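PDB 3FLH: uncharacterized protein lp_1913 from Lactobacillus plantarum, which is of unknown function but carries a rhodanese-like domain, a fold used by sulfurtransferases and related to that of some phosphatases. Local coordinates for residues Asp37-Pro42 / Val75-Thr80. Numbering follows the deposited sequence.
Sequences DVRNAP and VVYDWT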
ATOM      1  N   ASP B  37     -13.540  11.689   4.504  1.00 10.42           N
ATOM      2  CA  ASP B  37     -12.516  12.091   3.540  1.00 11.57           C
ATOM      3  C   ASP B  37     -11.391  12.679   4.389  1.00 11.12           C
ATOM      4  O   ASP B  37     -11.513  13.795   4.884  1.00 11.09           O
ATOM      5  CB  ASP B  37     -13.081  13.167   2.600  1.00  6.65           C
ATOM      6  CG  ASP B  37     -12.165  13.479   1.444  1.00  8.56           C
ATOM      7  OD1 ASP B  37     -10.937  13.607   1.658  1.00 14.32           O
ATOM      8  OD2 ASP B  37     -12.670  13.604   0.299  1.00 14.08           O
ATOM      9  N   VAL B  38     -10.306  11.936   4.567  1.00 15.93           N
ATOM     10  CA  VAL B  38      -9.207  12.423   5.398  1.00 13.63           C
ATOM     11  C   VAL B  38      -8.082  13.123   4.643  1.00 16.72           C
ATOM     12  O   VAL B  38      -6.991  13.299   5.184  1.00 17.14           O
ATOM     13  CB  VAL B  38      -8.598  11.281   6.242  1.00  8.70           C
ATOM     14  CG1 VAL B  38      -9.690  10.622   7.080  1.00 11.46           C
ATOM     15  CG2 VAL B  38      -7.935  10.257   5.339  1.00 10.49           C
ATOM     16  N   ARG B  39      -8.341  13.522   3.400  1.00 14.29           N
ATOM     17  CA  ARG B  39      -7.333  14.222   2.600  1.00 20.26           C
ATOM     18  C   ARG B  39      -7.037  15.584   3.237  1.00 23.37           C
ATOM     19  O   ARG B  39      -7.822  16.077   4.046  1.00 20.03           O
ATOM     20  CB  ARG B  39      -7.835  14.445   1.164  1.00 14.05           C
ATOM     21  CG  ARG B  39      -7.990  13.194   0.300  1.00 15.04           C
ATOM     22  CD  ARG B  39      -8.550  13.555  -1.082  1.00 12.76           C
ATOM     23  NE  ARG B  39      -9.893  14.129  -0.991  1.00 15.22           N
ATOM     24  CZ  ARG B  39     -10.480  14.845  -1.949  1.00 16.22           C
ATOM     25  NH1 ARG B  39      -9.848  15.088  -3.091  1.00 12.54           N
ATOM     26  NH2 ARG B  39     -11.705  15.328  -1.761  1.00  9.92           N
ATOM     27  N   ASN B  40      -5.910  16.192   2.872  1.00 26.80           N
ATOM     28  CA  ASN B  40      -5.552  17.500   3.411  1.00 23.54           C
ATOM     29  C   ASN B  40      -6.539  18.558   2.918  1.00 30.35           C
ATOM     30  O   ASN B  40      -7.060  18.468   1.803  1.00 24.91           O
ATOM     31  CB  ASN B  40      -4.118  17.882   3.019  1.00 32.92           C
ATOM     32  CG  ASN B  40      -3.837  17.686   1.539  1.00 46.29           C
ATOM     33  OD1 ASN B  40      -3.025  16.837   1.160  1.00 50.72           O
ATOM     34  ND2 ASN B  40      -4.505  18.469   0.696  1.00 44.33           N
ATOM     35  N   ALA B  41      -6.794  19.554   3.762  1.00 30.52           N
ATOM     36  CA  ALA B  41      -7.737  20.626   3.454  1.00 32.45           C
ATOM     37  C   ALA B  41      -7.671  21.195   2.033  1.00 33.40           C
ATOM     38  O   ALA B  41      -8.686  21.241   1.338  1.00 27.36           O
ATOM     39  CB  ALA B  41      -7.581  21.759   4.474  1.00 27.86           C
ATOM     40  N   PRO B  42      -6.481  21.632   1.580  1.00 29.65           N
ATOM     41  CA  PRO B  42      -6.371  22.192   0.228  1.00 32.53           C
ATOM     42  C   PRO B  42      -6.949  21.319  -0.882  1.00 29.20           C
ATOM     43  O   PRO B  42      -7.596  21.823  -1.797  1.00 24.52           O
ATOM     44  CB  PRO B  42      -4.866  22.428   0.071  1.00 33.46           C
ATOM     45  CG  PRO B  42      -4.262  21.389   0.960  1.00 40.96           C
ATOM     46  CD  PRO B  42      -5.148  21.449   2.180  1.00 37.20           C
ATOM     47  N   VAL B  75     -15.501   4.729   7.430  1.00 15.10           N
ATOM     48  CA  VAL B  75     -14.642   4.316   6.324  1.00 17.14           C
ATOM     49  C   VAL B  75     -13.819   5.543   5.935  1.00 14.98           C
ATOM     50  O   VAL B  75     -14.369   6.571   5.546  1.00 14.29           O
ATOM     51  CB  VAL B  75     -15.481   3.841   5.102  1.00 14.82           C
ATOM     52  CG1 VAL B  75     -14.567   3.399   3.967  1.00 14.12           C
ATOM     53  CG2 VAL B  75     -16.397   2.686   5.517  1.00 23.72           C
ATOM     54  N   VAL B  76     -12.501   5.439   6.047  1.00 13.42           N
ATOM     55  CA  VAL B  76     -11.635   6.562   5.717  1.00 10.48           C
ATOM     56  C   VAL B  76     -10.959   6.364   4.362  1.00 13.04           C
ATOM     57  O   VAL B  76     -10.834   5.239   3.888  1.00 12.51           O
ATOM     58  CB  VAL B  76     -10.527   6.744   6.792  1.00  8.36           C
ATOM     59  CG1 VAL B  76     -11.148   6.990   8.156  1.00 12.92           C
ATOM     60  CG2 VAL B  76      -9.645   5.507   6.836  1.00  8.09           C
ATOM     61  N   TYR B  77     -10.533   7.462   3.738  1.00 12.87           N
ATOM     62  CA  TYR B  77      -9.834   7.384   2.460  1.00 15.85           C
ATOM     63  C   TYR B  77      -9.028   8.641   2.157  1.00 10.54           C
ATOM     64  O   TYR B  77      -9.408   9.751   2.535  1.00 10.90           O
ATOM     65  CB  TYR B  77     -10.822   7.118   1.312  1.00 11.13           C
ATOM     66  CG  TYR B  77     -11.682   8.307   0.924  1.00 12.71           C
ATOM     67  CD1 TYR B  77     -11.178   9.325   0.101  1.00  7.13           C
ATOM     68  CD2 TYR B  77     -13.004   8.403   1.362  1.00 13.57           C
ATOM     69  CE1 TYR B  77     -11.976  10.403  -0.274  1.00 11.63           C
ATOM     70  CE2 TYR B  77     -13.811   9.476   0.991  1.00 15.09           C
ATOM     71  CZ  TYR B  77     -13.295  10.463   0.177  1.00 11.98           C
ATOM     72  OH  TYR B  77     -14.103  11.495  -0.217  1.00 13.17           O
ATOM     73  N   ASP B  78      -7.899   8.453   1.484  1.00  7.08           N
ATOM     74  CA  ASP B  78      -7.050   9.564   1.087  1.00  7.82           C
ATOM     75  C   ASP B  78      -7.183   9.570  -0.428  1.00 14.66           C
ATOM     76  O   ASP B  78      -7.951   8.775  -0.987  1.00 11.34           O
ATOM     77  CB  ASP B  78      -5.592   9.318   1.516  1.00 15.99           C
ATOM     78  CG  ASP B  78      -4.698  10.553   1.341  1.00 19.88           C
ATOM     79  OD1 ASP B  78      -5.216  11.658   1.060  1.00 18.90           O
ATOM     80  OD2 ASP B  78      -3.467  10.422   1.499  1.00 17.22           O
ATOM     81  N   TRP B  79      -6.452  10.444  -1.105  1.00 12.06           N
ATOM     82  CA  TRP B  79      -6.577  10.508  -2.555  1.00 15.64           C
ATOM     83  C   TRP B  79      -6.145   9.216  -3.231  1.00 17.25           C
ATOM     84  O   TRP B  79      -6.684   8.840  -4.271  1.00 13.51           O
ATOM     85  CB  TRP B  79      -5.794  11.702  -3.117  1.00 20.48           C
ATOM     86  CG  TRP B  79      -4.302  11.609  -3.013  1.00 15.43           C
ATOM     87  CD1 TRP B  79      -3.539  11.766  -1.892  1.00 21.68           C
ATOM     88  CD2 TRP B  79      -3.392  11.373  -4.091  1.00 17.88           C
ATOM     89  NE1 TRP B  79      -2.201  11.649  -2.209  1.00 17.32           N
ATOM     90  CE2 TRP B  79      -2.085  11.406  -3.554  1.00 25.28           C
ATOM     91  CE3 TRP B  79      -3.555  11.140  -5.463  1.00 25.51           C
ATOM     92  CZ2 TRP B  79      -0.943  11.213  -4.343  1.00 21.15           C
ATOM     93  CZ3 TRP B  79      -2.417  10.948  -6.249  1.00 30.91           C
ATOM     94  CH2 TRP B  79      -1.130  10.987  -5.684  1.00 19.41           C
ATOM     95  N   THR B  80      -5.190   8.521  -2.627  1.00 17.12           N
ATOM     96  CA  THR B  80      -4.711   7.277  -3.202  1.00 22.27           C
ATOM     97  C   THR B  80      -4.385   6.282  -2.091  1.00 16.56           C
ATOM     98  O   THR B  80      -4.113   6.673  -0.955  1.00 20.12           O
ATOM     99  CB  THR B  80      -3.457   7.540  -4.074  1.00 24.81           C
ATOM    100  OG1 THR B  80      -3.200   6.402  -4.902  1.00 33.29           O
ATOM    101  CG2 THR B  80      -2.244   7.807  -3.194  1.00 22.39           C
TER
HETATM  102  O   HOH W   1      -4.372  14.537   1.053  1.00 27.28           O
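Tyr-77 sets its ring obliquely across the side chain of Asp-37, its neighbour on the adjacent parallel strand and on the same face of the sheet. CA of Asp-37 sits over one face of the ring, 4.0 Å from its centroid, in a CH-pi contact displaced toward the rim. Beyond it the carboxylate, swung anti to the backbone N (chi1 -171°), reaches the phenol. Its plane is tilted 54° to the ring. Tyr-77 OH gives a weak hydrogen bond of 2.6 Å to Asp-37 OD2; the hydroxyl's stronger partner is the backbone N of Ile-50.

Arg-39 then fixes the rotation of that carboxylate. Its chain bends back at chi3 (-63°) and grips Asp-37 side-on: NE lies 2.9 Å from OD1, on the syn lone pair and almost in the guanidinium plane, while NH2 forms a more tilted salt bridge to OD2. OD1 also accepts a hydrogen bond from the backbone N of Arg-39, closing an Asx turn as the chain leaves the strand. NH1 turns to Asp-48, so the guanidinium is shared between two acids and probably offsets part of their negative charge.

Just past the strand end, Val-38 N continues the pairing with a hydrogen bond of 3.1 Å to Tyr-77 O. Arg-39 CG packs 3.3 Å from Asp-78 OD1, and a water joins that oxygen to the backbone N of Asn-40; Asp-78 OD2 is hydrogen-bonded to Thr-83 OG1. Asp-78 opens the loop that in rhodanese relatives holds the active-site cysteine, whose position it probably takes.

The contact lies at the C-terminal ends of two adjacent inner strands, 33-37 and 73-77. Val-38 CG1 touches Val-76 CB at 4.0 Å, and both valines pack on Ala-89 of helix 85-95, whereas Tyr-77 and Arg-39 lean on Leu-107 of helix 106-112.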